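Local coordinates for protein galactitol 1-phosphate 5-dehydrogenase (Escherichia coli, PDB 4UEJ) that catalyses the NAD-dependent oxidation of galactitol 1-phosphate to D-tagatose 6-phosphate, as a zinc-containing homodimer of the alcohol dehydrogenase family, at residues Gly36-Asp41 against Leu57-Ser62; Ile317-Ser322 against Gly340-Ile345; Gly49-Pro54 against Ile109-Asp114; Val4-Asp9 against Pro43-Asn48; Ala82-Leu87 against Met288-Pro293. One frame throughout, in Å; residues are numbered along the deposited sequence.

Contact 1: Gly36-Asp41 against Leu57-Ser62. With ZN (zinc ion), chain D.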
# COMPACT_ATOMS: atom_id res chain seq x y z
N GLY A 36 -9.18 -1.24 -30.11
CA GLY A 36 -8.12 -2.13 -29.66
C GLY A 36 -8.56 -3.19 -28.69
O GLY A 36 -9.49 -2.95 -27.91
N LEU A 37 -7.90 -4.34 -28.71
CA LEU A 37 -8.11 -5.39 -27.71
C LEU A 37 -7.22 -5.18 -26.48
O LEU A 37 -6.00 -5.12 -26.62
CB LEU A 37 -7.83 -6.76 -28.31
CG LEU A 37 -8.05 -8.00 -27.43
CD1 LEU A 37 -9.54 -8.30 -27.33
CD2 LEU A 37 -7.29 -9.20 -27.98
N CYS A 38 -7.83 -5.11 -25.30
CA CYS A 38 -7.11 -4.94 -24.04
C CYS A 38 -6.70 -6.29 -23.44
O CYS A 38 -7.37 -7.30 -23.65
CB CYS A 38 -7.99 -4.16 -23.04
SG CYS A 38 -7.21 -3.67 -21.46
N GLY A 39 -5.60 -6.31 -22.70
CA GLY A 39 -5.21 -7.50 -21.95
C GLY A 39 -6.34 -8.01 -21.06
O GLY A 39 -6.51 -9.22 -20.89
N SER A 40 -7.11 -7.08 -20.51
CA SER A 40 -8.22 -7.42 -19.62
C SER A 40 -9.36 -8.12 -20.36
O SER A 40 -10.23 -8.72 -19.73
CB SER A 40 -8.76 -6.16 -18.94
OG SER A 40 -9.26 -5.24 -19.90
N ASP A 41 -9.34 -8.04 -21.69
CA ASP A 41 -10.37 -8.68 -22.50
C ASP A 41 -10.15 -10.19 -22.61
O ASP A 41 -11.09 -10.96 -22.81
CB ASP A 41 -10.42 -8.05 -23.90
CG ASP A 41 -11.07 -6.67 -23.91
OD1 ASP A 41 -12.01 -6.46 -23.12
OD2 ASP A 41 -10.65 -5.81 -24.72
N LEU A 57 -17.31 -6.81 -26.84
CA LEU A 57 -16.33 -6.10 -26.04
C LEU A 57 -15.79 -4.86 -26.77
O LEU A 57 -16.27 -4.51 -27.85
CB LEU A 57 -15.17 -7.04 -25.66
CG LEU A 57 -15.56 -8.30 -24.88
CD1 LEU A 57 -14.35 -9.24 -24.70
CD2 LEU A 57 -16.16 -7.93 -23.54
N GLY A 58 -14.79 -4.22 -26.17
CA GLY A 58 -14.13 -3.09 -26.80
C GLY A 58 -14.30 -1.78 -26.05
O GLY A 58 -15.35 -1.13 -26.16
N HIS A 59 -13.27 -1.36 -25.32
CA HIS A 59 -13.32 -0.08 -24.60
C HIS A 59 -12.15 0.84 -24.91
O HIS A 59 -11.90 1.81 -24.19
CB HIS A 59 -13.41 -0.32 -23.09
CG HIS A 59 -12.26 -1.07 -22.51
ND1 HIS A 59 -12.20 -2.45 -22.50
CD2 HIS A 59 -11.14 -0.65 -21.88
CE1 HIS A 59 -11.08 -2.84 -21.90
NE2 HIS A 59 -10.43 -1.76 -21.52
N GLU A 60 -11.43 0.53 -25.98
CA GLU A 60 -10.26 1.28 -26.40
C GLU A 60 -10.46 1.63 -27.85
O GLU A 60 -9.92 0.96 -28.73
CB GLU A 60 -8.98 0.44 -26.25
CG GLU A 60 -8.67 -0.09 -24.87
CD GLU A 60 -7.41 -0.95 -24.86
OE1 GLU A 60 -6.99 -1.40 -25.95
OE2 GLU A 60 -6.83 -1.17 -23.77
N PHE A 61 -11.25 2.65 -28.13
CA PHE A 61 -11.55 2.92 -29.52
C PHE A 61 -11.77 4.39 -29.85
O PHE A 61 -11.99 5.22 -28.98
CB PHE A 61 -12.76 2.09 -29.99
CG PHE A 61 -14.07 2.39 -29.29
CD1 PHE A 61 -14.45 1.68 -28.17
CD2 PHE A 61 -14.96 3.32 -29.82
CE1 PHE A 61 -15.67 1.92 -27.55
CE2 PHE A 61 -16.19 3.57 -29.20
CZ PHE A 61 -16.56 2.86 -28.09
N SER A 62 -11.68 4.68 -31.15
CA SER A 62 -11.92 6.01 -31.67
C SER A 62 -12.77 5.93 -32.92
O SER A 62 -12.95 4.87 -33.50
CB SER A 62 -10.60 6.72 -31.98
OG SER A 62 -9.86 5.98 -32.93
ZN ZN D . -8.61 -1.58 -20.51
O HOH W 1 -11.74 -1.42 -28.10
O HOH W 2 -10.98 -3.19 -25.34
O HOH W 3 -13.75 -4.46 -23.51
O HOH W 4 -7.36 -0.30 -21.43
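The imidazole of His59 meets the loop 36-41 mainly along its edge: Asp41 OD1 lies there in the ring plane and Ser40 OG near it, both bound by Arg44, whereas Cys38 CB approaches CE1 obliquely at 3.5 Å. Phe108 meets the same ring edge-to-face. The Asp41 carboxylate is turned 74° against the imidazole, and water 3 joins the two, accepting from His59 ND1 (2.7 Å) and donating to Asp41 OD1. With ND1 tied in this way, NE2 faces the zinc at 2.1 Å, by similarity the catalytic one. Cys38 reaches the metal from the other segment, SG anti to its own N (chi1 -173°), at a long 2.7 Å, as a loose ligand. Its main chain is fixed by a capping box with Asp41, at the start of helix 41-46. The zinc-bound water 4 donates to Glu60 OE2 (2.6 Å), while Glu60 OE1 is engaged by Lys341. A straight backbone bond, Gly36 N to Glu60 O (2.7 Å, 173°), also joins the two segments, beside waters 1 and 2. The site illustrates how a second shell orients a first: Asp41, through water, probably sets the turn of the His59 ring, and Glu60 probably steadies the zinc-bound water.

Contact 2: Ile317-Ser322 against Gly340-Ile345; sequences IAHRGS and GKVLLI
Gly340 opens the second segment with its CA against Ala318 CB (3.7 Å), where any side chain of its own would collide with that methyl. Lys341 O then accepts twice from one face of its plane, from Ala318 N (2.8 Å) and more loosely from His319 N (3.3 Å), which marks the beta bulge. Val342 sets CG1 against CB of His319. Leu343 donates its N to His319 O (2.7 Å), and its CD1 meets CD1 of Ile317 at 3.8 Å, the two side chains crossing at about a right angle. Ile317 CG2 also lies over one face of the Arg320 guanidinium, offset toward the rim, the guanidinium's salt bridges going to Glu138 and Glu314; an alanine in place of this isoleucine would probably open a gap beside Leu343 CD1 and lose the packing on the guanidinium. Leu344 CD1 touches the backbone of Ser322, and Ile345 N reaches Gly321 O from above the carbonyl plane (2.7 Å). The parallel pair belongs to a beta-alpha-beta crossover: Val342 and Leu344 pack on helix 323-333, and strand 341-344 also pairs with strand 27-36.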
# COMPACT_ATOMS: atom_id res chain seq x y z
N ILE A 317 1.74 -2.05 -32.25
CA ILE A 317 0.65 -2.71 -32.95
C ILE A 317 1.10 -4.01 -33.60
O ILE A 317 2.03 -4.02 -34.42
CB ILE A 317 0.02 -1.77 -34.01
CG1 ILE A 317 -0.53 -0.52 -33.33
CG2 ILE A 317 -1.08 -2.48 -34.75
CD1 ILE A 317 -0.83 0.64 -34.25
N ALA A 318 0.43 -5.11 -33.24
CA ALA A 318 0.76 -6.42 -33.78
C ALA A 318 -0.17 -6.80 -34.91
O ALA A 318 0.20 -7.58 -35.79
CB ALA A 318 0.72 -7.48 -32.68
N HIS A 319 -1.37 -6.26 -34.90
CA HIS A 319 -2.36 -6.64 -35.90
C HIS A 319 -3.31 -5.50 -36.24
O HIS A 319 -3.84 -4.83 -35.34
CB HIS A 319 -3.15 -7.85 -35.42
CG HIS A 319 -4.07 -8.42 -36.45
ND1 HIS A 319 -3.65 -9.32 -37.41
CD2 HIS A 319 -5.39 -8.20 -36.68
CE1 HIS A 319 -4.68 -9.64 -38.18
NE2 HIS A 319 -5.74 -8.98 -37.76
N ARG A 320 -3.52 -5.30 -37.53
CA ARG A 320 -4.59 -4.44 -38.04
C ARG A 320 -5.46 -5.29 -38.94
O ARG A 320 -4.95 -6.02 -39.80
CB ARG A 320 -4.04 -3.25 -38.83
CG ARG A 320 -3.50 -2.09 -38.02
CD ARG A 320 -3.14 -0.95 -38.97
NE ARG A 320 -2.52 0.19 -38.32
CZ ARG A 320 -1.22 0.29 -38.06
NH1 ARG A 320 -0.40 -0.71 -38.37
NH2 ARG A 320 -0.72 1.37 -37.48
N GLY A 321 -6.77 -5.19 -38.76
CA GLY A 321 -7.67 -5.92 -39.63
C GLY A 321 -9.12 -5.58 -39.39
O GLY A 321 -9.48 -5.03 -38.36
N SER A 322 -9.96 -5.90 -40.37
CA SER A 322 -11.40 -5.75 -40.19
C SER A 322 -11.94 -6.99 -39.48
O SER A 322 -11.17 -7.79 -38.95
CB SER A 322 -12.10 -5.51 -41.54
OG SER A 322 -13.40 -4.97 -41.35
N GLY A 340 0.90 -8.17 -28.91
CA GLY A 340 1.00 -6.73 -29.06
C GLY A 340 -0.42 -6.26 -29.24
O GLY A 340 -1.35 -7.06 -29.10
N LYS A 341 -0.61 -4.98 -29.55
CA LYS A 341 -1.96 -4.44 -29.69
C LYS A 341 -2.62 -4.98 -30.95
O LYS A 341 -2.12 -4.79 -32.06
CB LYS A 341 -1.96 -2.92 -29.72
CG LYS A 341 -3.35 -2.30 -29.86
CD LYS A 341 -4.29 -2.72 -28.73
CE LYS A 341 -3.75 -2.26 -27.37
NZ LYS A 341 -4.70 -2.52 -26.25
N VAL A 342 -3.73 -5.68 -30.77
CA VAL A 342 -4.53 -6.14 -31.88
C VAL A 342 -5.65 -5.12 -32.12
O VAL A 342 -6.49 -4.90 -31.26
CB VAL A 342 -5.13 -7.52 -31.60
CG1 VAL A 342 -6.03 -7.97 -32.74
CG2 VAL A 342 -4.01 -8.54 -31.36
N LEU A 343 -5.63 -4.49 -33.29
CA LEU A 343 -6.64 -3.48 -33.60
C LEU A 343 -7.69 -3.99 -34.56
O LEU A 343 -7.37 -4.61 -35.57
CB LEU A 343 -5.99 -2.23 -34.20
CG LEU A 343 -5.12 -1.36 -33.31
CD1 LEU A 343 -4.47 -0.27 -34.15
CD2 LEU A 343 -5.97 -0.78 -32.18
N LEU A 344 -8.94 -3.71 -34.24
CA LEU A 344 -10.02 -3.84 -35.21
C LEU A 344 -10.13 -2.53 -35.98
O LEU A 344 -10.27 -1.45 -35.38
CB LEU A 344 -11.34 -4.17 -34.51
CG LEU A 344 -12.59 -4.12 -35.39
CD1 LEU A 344 -12.61 -5.22 -36.43
CD2 LEU A 344 -13.83 -4.21 -34.52
N ILE A 345 -10.04 -2.63 -37.30
CA ILE A 345 -10.20 -1.49 -38.19
C ILE A 345 -11.38 -1.76 -39.13
O ILE A 345 -11.20 -2.38 -40.19
CB ILE A 345 -8.90 -1.24 -39.01
CG1 ILE A 345 -7.68 -1.09 -38.08
CG2 ILE A 345 -9.05 -0.02 -39.92
CD1 ILE A 345 -7.81 0.02 -37.05

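Contact 3: Gly49-Pro54 against Ile109-Asp114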
# COMPACT_ATOMS: atom_id res chain seq x y z
N GLY A 49 -14.93 -14.84 -18.10
CA GLY A 49 -14.77 -13.75 -17.15
C GLY A 49 -15.58 -12.51 -17.45
O GLY A 49 -15.43 -11.49 -16.78
N ALA A 50 -16.44 -12.58 -18.46
CA ALA A 50 -17.32 -11.46 -18.78
C ALA A 50 -18.55 -11.50 -17.89
O ALA A 50 -18.95 -12.56 -17.41
CB ALA A 50 -17.72 -11.49 -20.25
N HIS A 51 -19.17 -10.34 -17.69
CA HIS A 51 -20.37 -10.24 -16.85
C HIS A 51 -21.58 -10.96 -17.47
O HIS A 51 -22.50 -11.36 -16.76
CB HIS A 51 -20.71 -8.78 -16.59
CG HIS A 51 -19.77 -8.10 -15.65
ND1 HIS A 51 -18.97 -7.05 -16.04
CD2 HIS A 51 -19.48 -8.33 -14.35
CE1 HIS A 51 -18.24 -6.65 -15.01
NE2 HIS A 51 -18.53 -7.42 -13.97
N TYR A 52 -21.57 -11.12 -18.79
CA TYR A 52 -22.65 -11.81 -19.46
C TYR A 52 -22.21 -12.29 -20.84
O TYR A 52 -21.24 -11.78 -21.41
CB TYR A 52 -23.88 -10.91 -19.58
CG TYR A 52 -23.64 -9.63 -20.36
CD1 TYR A 52 -23.18 -8.48 -19.72
CD2 TYR A 52 -23.85 -9.58 -21.73
CE1 TYR A 52 -22.94 -7.31 -20.44
CE2 TYR A 52 -23.62 -8.42 -22.46
CZ TYR A 52 -23.16 -7.29 -21.81
OH TYR A 52 -22.93 -6.14 -22.53
N TYR A 53 -22.94 -13.28 -21.36
CA TYR A 53 -22.76 -13.76 -22.73
C TYR A 53 -24.14 -13.92 -23.38
O TYR A 53 -25.10 -14.28 -22.70
CB TYR A 53 -21.99 -15.08 -22.76
CG TYR A 53 -20.60 -14.97 -22.19
CD1 TYR A 53 -19.55 -14.50 -22.97
CD2 TYR A 53 -20.33 -15.32 -20.88
CE1 TYR A 53 -18.27 -14.40 -22.46
CE2 TYR A 53 -19.06 -15.22 -20.35
CZ TYR A 53 -18.03 -14.75 -21.15
OH TYR A 53 -16.76 -14.64 -20.63
N PRO A 54 -24.23 -13.65 -24.69
CA PRO A 54 -23.16 -13.13 -25.54
C PRO A 54 -22.83 -11.68 -25.25
O PRO A 54 -23.67 -10.97 -24.70
CB PRO A 54 -23.73 -13.29 -26.95
CG PRO A 54 -25.21 -13.21 -26.75
CD PRO A 54 -25.47 -13.88 -25.44
N ILE A 109 -18.53 0.68 -20.94
CA ILE A 109 -18.64 0.29 -22.33
C ILE A 109 -17.61 -0.82 -22.62
O ILE A 109 -16.42 -0.63 -22.42
CB ILE A 109 -18.43 1.51 -23.24
CG1 ILE A 109 -19.61 2.47 -23.06
CG2 ILE A 109 -18.22 1.10 -24.70
CD1 ILE A 109 -19.28 3.90 -23.43
N GLY A 110 -18.10 -1.97 -23.06
CA GLY A 110 -17.24 -3.10 -23.36
C GLY A 110 -17.03 -4.05 -22.20
O GLY A 110 -16.18 -4.94 -22.25
N SER A 111 -17.81 -3.88 -21.13
CA SER A 111 -17.73 -4.80 -20.00
C SER A 111 -19.11 -4.98 -19.36
O SER A 111 -19.61 -6.10 -19.25
CB SER A 111 -16.72 -4.29 -18.97
OG SER A 111 -16.63 -5.19 -17.86
N ARG A 112 -19.72 -3.88 -18.94
CA ARG A 112 -21.04 -3.95 -18.33
C ARG A 112 -22.17 -3.71 -19.34
O ARG A 112 -23.32 -4.04 -19.09
CB ARG A 112 -21.15 -2.96 -17.17
CG ARG A 112 -20.18 -3.26 -16.03
CD ARG A 112 -20.36 -2.34 -14.84
NE ARG A 112 -19.39 -2.65 -13.79
CZ ARG A 112 -19.43 -2.15 -12.56
NH1 ARG A 112 -20.38 -1.30 -12.21
NH2 ARG A 112 -18.50 -2.49 -11.67
N ARG A 113 -21.81 -3.11 -20.48
CA ARG A 113 -22.69 -2.99 -21.64
C ARG A 113 -21.83 -3.29 -22.86
O ARG A 113 -20.61 -3.29 -22.77
CB ARG A 113 -23.30 -1.59 -21.74
CG ARG A 113 -22.26 -0.47 -21.83
CD ARG A 113 -22.80 0.77 -22.54
NE ARG A 113 -22.93 0.57 -23.98
CZ ARG A 113 -23.36 1.50 -24.82
NH1 ARG A 113 -23.69 2.70 -24.37
NH2 ARG A 113 -23.46 1.23 -26.11
N ASP A 114 -22.47 -3.55 -24.00
CA ASP A 114 -21.74 -3.87 -25.22
C ASP A 114 -20.86 -2.69 -25.66
O ASP A 114 -21.16 -1.53 -25.38
CB ASP A 114 -22.70 -4.27 -26.34
CG ASP A 114 -23.24 -5.68 -26.16
OD1 ASP A 114 -22.73 -6.39 -25.27
OD2 ASP A 114 -24.16 -6.07 -26.90
O HOH W 5 -15.66 -8.14 -17.14
O HOH W 6 -17.78 -8.22 -19.08
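Tyr52 and Asp114 form the firm half of this contact between two loops of the GroES-like domain. The hydroxyl donates to Asp114 OD1 at 2.8 Å, reaching it from 47° above the carboxylate plane although that oxygen lies in the plane of the phenol ring. Tyr52 CG sits between its own N and carbonyl carbon (chi1 60°), which brings the ring to the other loop with CE1 3.6 Å from Arg112 O. A phenylalanine in its place would keep the ring but would probably leave Asp114 OD1 with one mate fewer, beside Thr56 N, and the two loops less firmly tied. On the His51 side the grip is looser and wetter. His51 ND1 makes a weak bond to Ser111 O (3.4 Å), and water 6 adds a second bridge by accepting from His51 N (2.9 Å) and donating to that same Ser111 O (2.8 Å). Water 5 is bound by Ser111 OG. The chemistry thus puts one direct phenol-carboxylate bond at one end, while the His51 end depends on a weak bond and water bridges and is probably more easily adjusted.

Contact 4: Val4-Asp9 against Pro43-Asn48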
# COMPACT_ATOMS: atom_id res chain seq x y z
N VAL A 4 -18.12 -7.92 -33.43
CA VAL A 4 -17.55 -9.15 -32.90
C VAL A 4 -18.27 -9.52 -31.61
O VAL A 4 -18.37 -8.71 -30.69
CB VAL A 4 -16.04 -9.02 -32.63
CG1 VAL A 4 -15.47 -10.37 -32.22
CG2 VAL A 4 -15.34 -8.50 -33.87
N VAL A 5 -18.78 -10.74 -31.56
CA VAL A 5 -19.52 -11.20 -30.40
C VAL A 5 -18.84 -12.41 -29.78
O VAL A 5 -18.58 -13.40 -30.46
CB VAL A 5 -20.98 -11.55 -30.76
CG1 VAL A 5 -21.73 -11.98 -29.53
CG2 VAL A 5 -21.66 -10.35 -31.41
N ASN A 6 -18.55 -12.33 -28.49
CA ASN A 6 -17.96 -13.44 -27.76
C ASN A 6 -19.01 -14.19 -26.97
O ASN A 6 -19.85 -13.58 -26.31
CB ASN A 6 -16.87 -12.95 -26.81
CG ASN A 6 -15.85 -12.10 -27.51
OD1 ASN A 6 -14.92 -12.62 -28.14
ND2 ASN A 6 -16.01 -10.79 -27.43
N ASP A 7 -18.96 -15.52 -27.04
CA ASP A 7 -19.87 -16.33 -26.25
C ASP A 7 -19.09 -17.20 -25.27
O ASP A 7 -17.86 -17.23 -25.29
CB ASP A 7 -20.76 -17.20 -27.13
CG ASP A 7 -22.15 -17.34 -26.57
OD1 ASP A 7 -22.30 -17.95 -25.49
OD2 ASP A 7 -23.10 -16.82 -27.20
N THR A 8 -19.83 -17.89 -24.40
CA THR A 8 -19.26 -18.75 -23.38
C THR A 8 -18.24 -19.72 -23.97
O THR A 8 -18.41 -20.20 -25.10
CB THR A 8 -20.37 -19.55 -22.65
OG1 THR A 8 -21.32 -18.64 -22.09
CG2 THR A 8 -19.79 -20.41 -21.54
N ASP A 9 -17.17 -19.97 -23.22
CA ASP A 9 -16.15 -20.96 -23.57
C ASP A 9 -15.33 -20.60 -24.81
O ASP A 9 -14.91 -21.48 -25.56
CB ASP A 9 -16.78 -22.34 -23.75
CG ASP A 9 -17.37 -22.88 -22.47
OD1 ASP A 9 -16.69 -22.79 -21.42
OD2 ASP A 9 -18.50 -23.41 -22.50
N PRO A 43 -9.35 -12.59 -20.36
CA PRO A 43 -10.19 -13.39 -19.46
C PRO A 43 -11.68 -13.36 -19.82
O PRO A 43 -12.39 -14.33 -19.55
CB PRO A 43 -9.97 -12.74 -18.09
CG PRO A 43 -8.66 -12.04 -18.19
CD PRO A 43 -8.57 -11.58 -19.62
N ARG A 44 -12.14 -12.26 -20.41
CA ARG A 44 -13.55 -12.14 -20.78
C ARG A 44 -13.90 -13.06 -21.93
O ARG A 44 -15.00 -13.60 -22.00
CB ARG A 44 -13.91 -10.70 -21.14
CG ARG A 44 -13.72 -9.70 -20.01
CD ARG A 44 -14.17 -8.29 -20.40
NE ARG A 44 -13.90 -7.34 -19.31
CZ ARG A 44 -12.95 -6.41 -19.34
NH1 ARG A 44 -12.18 -6.27 -20.42
NH2 ARG A 44 -12.78 -5.62 -18.29
N ILE A 45 -12.94 -13.25 -22.82
CA ILE A 45 -13.15 -14.05 -24.02
C ILE A 45 -12.96 -15.54 -23.73
O ILE A 45 -13.79 -16.37 -24.11
CB ILE A 45 -12.19 -13.63 -25.15
CG1 ILE A 45 -12.40 -12.15 -25.49
CG2 ILE A 45 -12.40 -14.49 -26.38
CD1 ILE A 45 -11.33 -11.56 -26.38
N PHE A 46 -11.89 -15.87 -23.03
CA PHE A 46 -11.49 -17.27 -22.93
C PHE A 46 -11.76 -17.92 -21.58
O PHE A 46 -11.82 -19.15 -21.49
CB PHE A 46 -10.01 -17.40 -23.29
CG PHE A 46 -9.71 -17.03 -24.70
CD1 PHE A 46 -9.90 -17.94 -25.73
CD2 PHE A 46 -9.26 -15.76 -25.02
CE1 PHE A 46 -9.63 -17.59 -27.04
CE2 PHE A 46 -8.99 -15.41 -26.33
CZ PHE A 46 -9.18 -16.33 -27.34
N LYS A 47 -11.89 -17.11 -20.52
CA LYS A 47 -11.98 -17.66 -19.17
C LYS A 47 -13.34 -17.43 -18.53
O LYS A 47 -13.45 -17.39 -17.30
CB LYS A 47 -10.90 -17.07 -18.24
CG LYS A 47 -9.45 -17.36 -18.62
CD LYS A 47 -9.32 -18.45 -19.68
CE LYS A 47 -8.85 -19.79 -19.19
NZ LYS A 47 -9.02 -20.79 -20.29
N ASN A 48 -14.36 -17.28 -19.37
CA ASN A 48 -15.71 -16.99 -18.91
C ASN A 48 -15.73 -15.88 -17.86
O ASN A 48 -16.45 -15.96 -16.87
CB ASN A 48 -16.38 -18.26 -18.37
CG ASN A 48 -16.69 -19.26 -19.47
OD1 ASN A 48 -16.86 -18.89 -20.64
ND2 ASN A 48 -16.76 -20.54 -19.11
O HOH W 7 -15.52 -15.77 -26.06
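Asp9 and Asn48 clasp each other where the beta-hairpin formed by strands 2-7 and 11-16 comes up against the C-terminal end of helix 41-46. Two direct hydrogen bonds make the clasp. Asp9 N donates to Asn48 OD1 (2.8 Å) in the carbonyl plane, on a lone pair, and Asn48 ND2 returns a bond to Asp9 OD1 (3.2 Å), leaving close to its amide plane but arriving 50° above that of the carboxylate. Both ends of the amide are thereby used, which fixes which way round it lies, and the two flat groups stand 58° apart. Both residues have positive phi, in the loops that follow the strand and the helix. A second kind of link runs through solvent: water 7 lies within hydrogen-bonding distance of Asp7 O (2.9 Å) and Ile45 O (2.7 Å) and bridges these carbonyls of the hairpin and of the last helical turn. The third kind is plain packing. Ile45 CG1 and CG2 cross the buried Asn6 amide at a slant, CG2 being 3.6 Å from OD1, and that same CG2 rests on one face of the Phe46 ring, offset toward its rim. Thr8 CG2 crosses the Asn48 amide at about a right angle, 3.4 Å from OD1.

Contact 5: Ala82-Leu87 against Met288-Pro293; sequences ACVPLL and MNYSSP
Leu86 N donates to Tyr290 OH at 3.3 Å, a weak bond and the one hydrogen bond directly joining these two segments; the rest is mostly van der Waals packing. Tyr290 CG lies anti to its carbonyl carbon (chi1 -52°), which turns the phenol toward segment 82-87, where Leu86 and Val84 meet it. Leu86 sets CB 3.4 Å from CE2 and CD2 3.5 Å from CD2 of the ring. Further along, Val84 CG1 touches CE1 (3.5 Å) from the same face as Leu86. Both approaches are oblique; Asn289 CG lies over the other face, offset toward the rim. Pro85 closes round the hydroxyl, its CD 3.3 Å from Tyr290 OH, so that the phenol oxygen is hemmed in by the proline ring and the next peptide nitrogen. One of two deposited conformers of Met288 adds SD against Leu86 CD1 (3.8 Å). The contact illustrates a tyrosine bridging two domains: segment 82-87 belongs to the GroES-like domain and segment 288-293 to the coenzyme-domain part of the sequence, here in the closed state. Around it, Trp294 stacks on Tyr290, Trp299 of helix 297-307 touches Val84 and Pro85, and strand 107-108 pairs with strand 86-87, bringing Phe108 onto Leu86.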
# COMPACT_ATOMS: atom_id res chain seq x y z
N ALA A 82 -12.44 9.88 -29.00
CA ALA A 82 -12.11 8.61 -28.36
C ALA A 82 -13.22 8.28 -27.39
O ALA A 82 -13.86 9.18 -26.87
CB ALA A 82 -10.78 8.69 -27.63
N CYS A 83 -13.43 7.00 -27.12
CA CYS A 83 -14.41 6.60 -26.13
C CYS A 83 -13.87 6.75 -24.70
O CYS A 83 -12.74 6.36 -24.42
CB CYS A 83 -14.84 5.17 -26.36
SG CYS A 83 -16.00 4.54 -25.16
N VAL A 84 -14.70 7.32 -23.83
CA VAL A 84 -14.48 7.33 -22.39
C VAL A 84 -15.43 6.28 -21.84
O VAL A 84 -16.63 6.53 -21.72
CB VAL A 84 -14.78 8.71 -21.78
CG1 VAL A 84 -14.49 8.71 -20.28
CG2 VAL A 84 -13.98 9.78 -22.49
N PRO A 85 -14.92 5.06 -21.58
CA PRO A 85 -15.86 3.94 -21.48
C PRO A 85 -16.64 3.85 -20.17
O PRO A 85 -17.70 3.23 -20.15
CB PRO A 85 -14.96 2.71 -21.67
CG PRO A 85 -13.57 3.19 -21.25
CD PRO A 85 -13.52 4.62 -21.70
N LEU A 86 -16.12 4.44 -19.10
CA LEU A 86 -16.80 4.43 -17.80
C LEU A 86 -17.92 5.44 -17.79
O LEU A 86 -17.73 6.58 -18.22
CB LEU A 86 -15.82 4.75 -16.66
CG LEU A 86 -16.52 4.97 -15.31
CD1 LEU A 86 -16.92 3.65 -14.83
CD2 LEU A 86 -15.65 5.66 -14.29
N LEU A 87 -19.09 5.05 -17.29
CA LEU A 87 -20.15 6.01 -17.04
C LEU A 87 -20.52 5.99 -15.57
O LEU A 87 -21.31 5.14 -15.14
CB LEU A 87 -21.38 5.74 -17.92
CG LEU A 87 -22.48 6.80 -17.85
CD1 LEU A 87 -22.01 8.12 -18.47
CD2 LEU A 87 -23.77 6.33 -18.50
N MET A 288 -8.93 1.95 -12.80
CA MET A 288 -9.37 2.65 -13.98
C MET A 288 -8.51 3.87 -14.27
O MET A 288 -7.28 3.81 -14.17
CB MET A 288 -10.84 3.03 -13.85
CG MET A 288 -11.73 1.81 -13.79
SD MET A 288 -13.45 2.15 -14.17
CE MET A 288 -14.20 1.97 -12.56
N ASN A 289 -9.12 4.96 -14.69
CA ASN A 289 -8.34 6.05 -15.24
C ASN A 289 -9.02 7.40 -15.30
O ASN A 289 -8.98 8.08 -16.33
CB ASN A 289 -7.85 5.65 -16.64
CG ASN A 289 -8.86 4.79 -17.43
OD1 ASN A 289 -9.40 3.77 -16.95
ND2 ASN A 289 -9.09 5.18 -18.66
N TYR A 290 -9.64 7.81 -14.20
CA TYR A 290 -10.45 9.01 -14.20
C TYR A 290 -10.18 9.86 -13.00
O TYR A 290 -9.78 9.36 -11.94
CB TYR A 290 -11.95 8.67 -14.25
CG TYR A 290 -12.24 7.72 -15.37
CD1 TYR A 290 -12.36 8.19 -16.66
CD2 TYR A 290 -12.33 6.36 -15.14
CE1 TYR A 290 -12.59 7.34 -17.70
CE2 TYR A 290 -12.57 5.49 -16.18
CZ TYR A 290 -12.70 5.99 -17.46
OH TYR A 290 -12.93 5.15 -18.52
N SER A 291 -10.40 11.15 -13.18
CA SER A 291 -10.31 12.10 -12.08
C SER A 291 -11.15 13.32 -12.44
O SER A 291 -11.69 13.42 -13.54
CB SER A 291 -8.86 12.48 -11.80
OG SER A 291 -8.25 13.06 -12.94
N SER A 292 -11.27 14.23 -11.49
CA SER A 292 -12.08 15.42 -11.68
C SER A 292 -11.22 16.60 -12.15
O SER A 292 -10.09 16.75 -11.70
CB SER A 292 -12.80 15.78 -10.38
OG SER A 292 -13.42 17.04 -10.48
N PRO A 293 -11.76 17.43 -13.06
CA PRO A 293 -13.09 17.30 -13.66
C PRO A 293 -13.16 16.23 -14.75
O PRO A 293 -12.21 16.07 -15.51
CB PRO A 293 -13.35 18.69 -14.24
CG PRO A 293 -12.00 19.17 -14.61
CD PRO A 293 -11.05 18.61 -13.58

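In the fold
Burial alone does not set the chemistry of these five contacts. Contacts 1 and 5 are buried, contacts 2 and 4 partly so, and contact 3 lies at the surface. Contact 1 is polar and metal-centred; contact 2, a parallel strand pair in the same mixed sheet, sends Lys341 into it to pair with Glu60 and Leu37 O. Contact 5 reaches that sheet too, through Cys83 N to Phe61 O, but is mostly apolar and alone joins the GroES-like domain to the coenzyme domain. Contacts 3 and 4 share a more exposed corner, where Tyr53 OH meets Arg44 O and Gly49 N meets Pro43 O. Leu57 packs against Ile45, tying contact 4 to the zinc site.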